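Local structure of maintenance of ploidy protein MOB1 (Saccharomyces cerevisiae, 2HJN) at residues Q89-L93 / V200-S204. The protein activates the protein kinase DBF2 by binding to it, so that CDC15 can phosphorylate it in the mitotic exit network in late anaphase. Sequence-based numbering, arbitrary orientation.
Sequences QINML and VLNTS
Gln-89 reaches across to Ser-204 and meets it through the carbonyl oxygen of its amide. OE1 of Gln-89 lies 2.8 Å from OG of Ser-204, a hydrogen-bond distance. The Ser-204 hydroxyl is also hydrogen-bonded to Tyr-181 of helix 165-187. CG of Gln-89 is anti to the carbonyl carbon (chi1 -64°) and the chain then runs extended, which carries the amide out to the serine. The two segments belong to helices 75-97 and 198-214 of the largely helical Mob1/phocein fold. The axes of the two segments come within 10.9 Å and run nearly antiparallel, at 158°, and the contact is buried. Met-92 is selenomethionine. Its chain bends at chi2 and chi3, and the bends place the terminal methyl beside Val-200. CE of Met-92 touches CG1 of Val-200 at 3.7 Å, and the two side chains cross at about a right angle. Val-200 also packs on Val-200 of the second subunit, so this side of the contact borders the homodimer interface. Leu-93 splits its two methyls. CD1 of Leu-93 meets CD1 of Leu-201 at 3.9 Å and also lies beside the Ser-204 hydroxyl. CD2 of Leu-93 sits 4.1 Å from CG1 of Val-200 and rests 4.0 Å from CA of Leu-201. With an alanine here both methyls are gone, which would probably open a gap between the helices beside Val-200 and Leu-201. Leu-201 in turn packs on Tyr-185, Phe-189 and Ile-192, with the zinc ion about 12 Å from its side chain.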
ATOM      1  N   GLN A  89       8.885   3.448   2.151  1.00 12.20           N
ATOM      2  CA  GLN A  89       7.926   2.720   3.014  1.00 14.74           C
ATOM      3  C   GLN A  89       6.807   3.656   3.528  1.00 13.66           C
ATOM      4  O   GLN A  89       5.609   3.271   3.580  1.00 13.31           O
ATOM      5  CB  GLN A  89       8.688   2.025   4.187  1.00 13.36           C
ATOM      6  CG  GLN A  89       9.678   0.925   3.669  1.00 18.08           C
ATOM      7  CD  GLN A  89      10.546   0.335   4.745  1.00 21.44           C
ATOM      8  OE1 GLN A  89      10.153   0.310   5.914  1.00 29.73           O
ATOM      9  NE2 GLN A  89      11.754  -0.161   4.364  1.00 28.63           N
ATOM     10  N   ILE A  90       7.160   4.898   3.878  1.00 14.49           N
ATOM     11  CA  ILE A  90       6.158   5.871   4.456  1.00 12.71           C
ATOM     12  C   ILE A  90       5.220   6.351   3.328  1.00 12.80           C
ATOM     13  O   ILE A  90       4.011   6.418   3.492  1.00 12.31           O
ATOM     14  CB  ILE A  90       6.865   7.055   5.146  1.00 11.72           C
ATOM     15  CG1 ILE A  90       7.510   6.619   6.453  1.00 16.01           C
ATOM     16  CG2 ILE A  90       5.878   8.184   5.439  1.00 15.68           C
ATOM     17  CD1 ILE A  90       8.637   7.650   6.948  1.00 14.98           C
ATOM     18  N   ASN A  91       5.797   6.605   2.157  1.00 12.44           N
ATOM     19  CA  ASN A  91       5.034   6.850   0.936  1.00 13.19           C
ATOM     20  C   ASN A  91       4.009   5.736   0.618  1.00 13.73           C
ATOM     21  O   ASN A  91       2.830   6.046   0.333  1.00 15.32           O
ATOM     22  CB  ASN A  91       5.982   7.044  -0.289  1.00 10.29           C
ATOM     23  CG  ASN A  91       5.228   7.466  -1.520  1.00 12.96           C
ATOM     24  OD1 ASN A  91       4.617   8.560  -1.548  1.00 13.07           O
ATOM     25  ND2 ASN A  91       5.228   6.609  -2.553  1.00 11.98           N
HETATM   26  N   MSE A  92       4.437   4.468   0.689  1.00 14.03           N
HETATM   27  CA  MSE A  92       3.528   3.334   0.437  1.00 14.20           C
HETATM   28  C   MSE A  92       2.442   3.244   1.515  1.00 13.20           C
HETATM   29  O   MSE A  92       1.248   3.054   1.200  1.00 11.75           O
HETATM   30  CB  MSE A  92       4.318   2.006   0.292  1.00 16.08           C
HETATM   31  CG  MSE A  92       3.398   0.728   0.168  1.00 14.73           C
HETATM   32 SE   MSE A  92       2.769   0.094   1.919  1.00 20.80          SE
HETATM   33  CE  MSE A  92       4.537  -0.474   2.512  1.00 20.94           C
ATOM     34  N   LEU A  93       2.826   3.457   2.770  1.00 12.19           N
ATOM     35  CA  LEU A  93       1.868   3.403   3.889  1.00 12.01           C
ATOM     36  C   LEU A  93       0.865   4.582   3.889  1.00 12.05           C
ATOM     37  O   LEU A  93      -0.329   4.375   4.063  1.00 12.77           O
ATOM     38  CB  LEU A  93       2.610   3.277   5.215  1.00 13.67           C
ATOM     39  CG  LEU A  93       3.300   1.913   5.494  1.00 11.98           C
ATOM     40  CD1 LEU A  93       4.344   2.120   6.578  1.00 16.26           C
ATOM     41  CD2 LEU A  93       2.327   0.778   5.900  1.00 14.18           C
ATOM     42  N   VAL A 200       3.034  -4.837   8.423  1.00 17.30           N
ATOM     43  CA  VAL A 200       3.893  -4.037   7.569  1.00 16.76           C
ATOM     44  C   VAL A 200       4.180  -2.669   8.242  1.00 15.45           C
ATOM     45  O   VAL A 200       5.328  -2.182   8.202  1.00 14.43           O
ATOM     46  CB  VAL A 200       3.297  -3.849   6.149  1.00 17.89           C
ATOM     47  CG1 VAL A 200       4.155  -2.882   5.326  1.00 21.21           C
ATOM     48  CG2 VAL A 200       3.234  -5.151   5.433  1.00 17.65           C
ATOM     49  N   LEU A 201       3.159  -2.054   8.845  1.00 14.36           N
ATOM     50  CA  LEU A 201       3.357  -0.735   9.497  1.00 12.92           C
ATOM     51  C   LEU A 201       4.322  -0.887  10.677  1.00 13.18           C
ATOM     52  O   LEU A 201       5.286  -0.139  10.795  1.00 11.87           O
ATOM     53  CB  LEU A 201       2.011  -0.146  10.005  1.00 12.23           C
ATOM     54  CG  LEU A 201       2.061   1.156  10.828  1.00 14.11           C
ATOM     55  CD1 LEU A 201       2.864   2.278  10.152  1.00 12.51           C
ATOM     56  CD2 LEU A 201       0.586   1.633  11.172  1.00 12.01           C
ATOM     57  N   ASN A 202       4.041  -1.861  11.548  1.00 14.94           N
ATOM     58  CA  ASN A 202       4.833  -2.089  12.772  1.00 15.01           C
ATOM     59  C   ASN A 202       6.267  -2.526  12.452  1.00 15.15           C
ATOM     60  O   ASN A 202       7.198  -2.128  13.161  1.00 14.35           O
ATOM     61  CB  ASN A 202       4.166  -3.100  13.733  1.00 16.14           C
ATOM     62  CG  ASN A 202       2.861  -2.601  14.347  1.00 16.49           C
ATOM     63  OD1 ASN A 202       2.535  -1.409  14.332  1.00 19.43           O
ATOM     64  ND2 ASN A 202       2.079  -3.549  14.885  1.00 19.45           N
ATOM     65  N   THR A 203       6.433  -3.312  11.390  1.00 15.09           N
ATOM     66  CA  THR A 203       7.771  -3.747  10.937  1.00 16.03           C
ATOM     67  C   THR A 203       8.618  -2.605  10.412  1.00 15.73           C
ATOM     68  O   THR A 203       9.772  -2.493  10.797  1.00 14.54           O
ATOM     69  CB  THR A 203       7.726  -4.939   9.908  1.00 16.64           C
ATOM     70  OG1 THR A 203       7.012  -6.064  10.496  1.00 17.99           O
ATOM     71  CG2 THR A 203       9.131  -5.385   9.530  1.00 16.91           C
ATOM     72  N   SER A 204       8.046  -1.765   9.535  1.00 14.84           N
ATOM     73  CA  SER A 204       8.711  -0.501   9.039  1.00 15.18           C
ATOM     74  C   SER A 204       9.139   0.422  10.163  1.00 15.33           C
ATOM     75  O   SER A 204      10.272   0.894  10.223  1.00 12.69           O
ATOM     76  CB  SER A 204       7.722   0.245   8.105  1.00 16.59           C
ATOM     77  OG  SER A 204       8.219   1.503   7.572  1.00 19.54           O
TER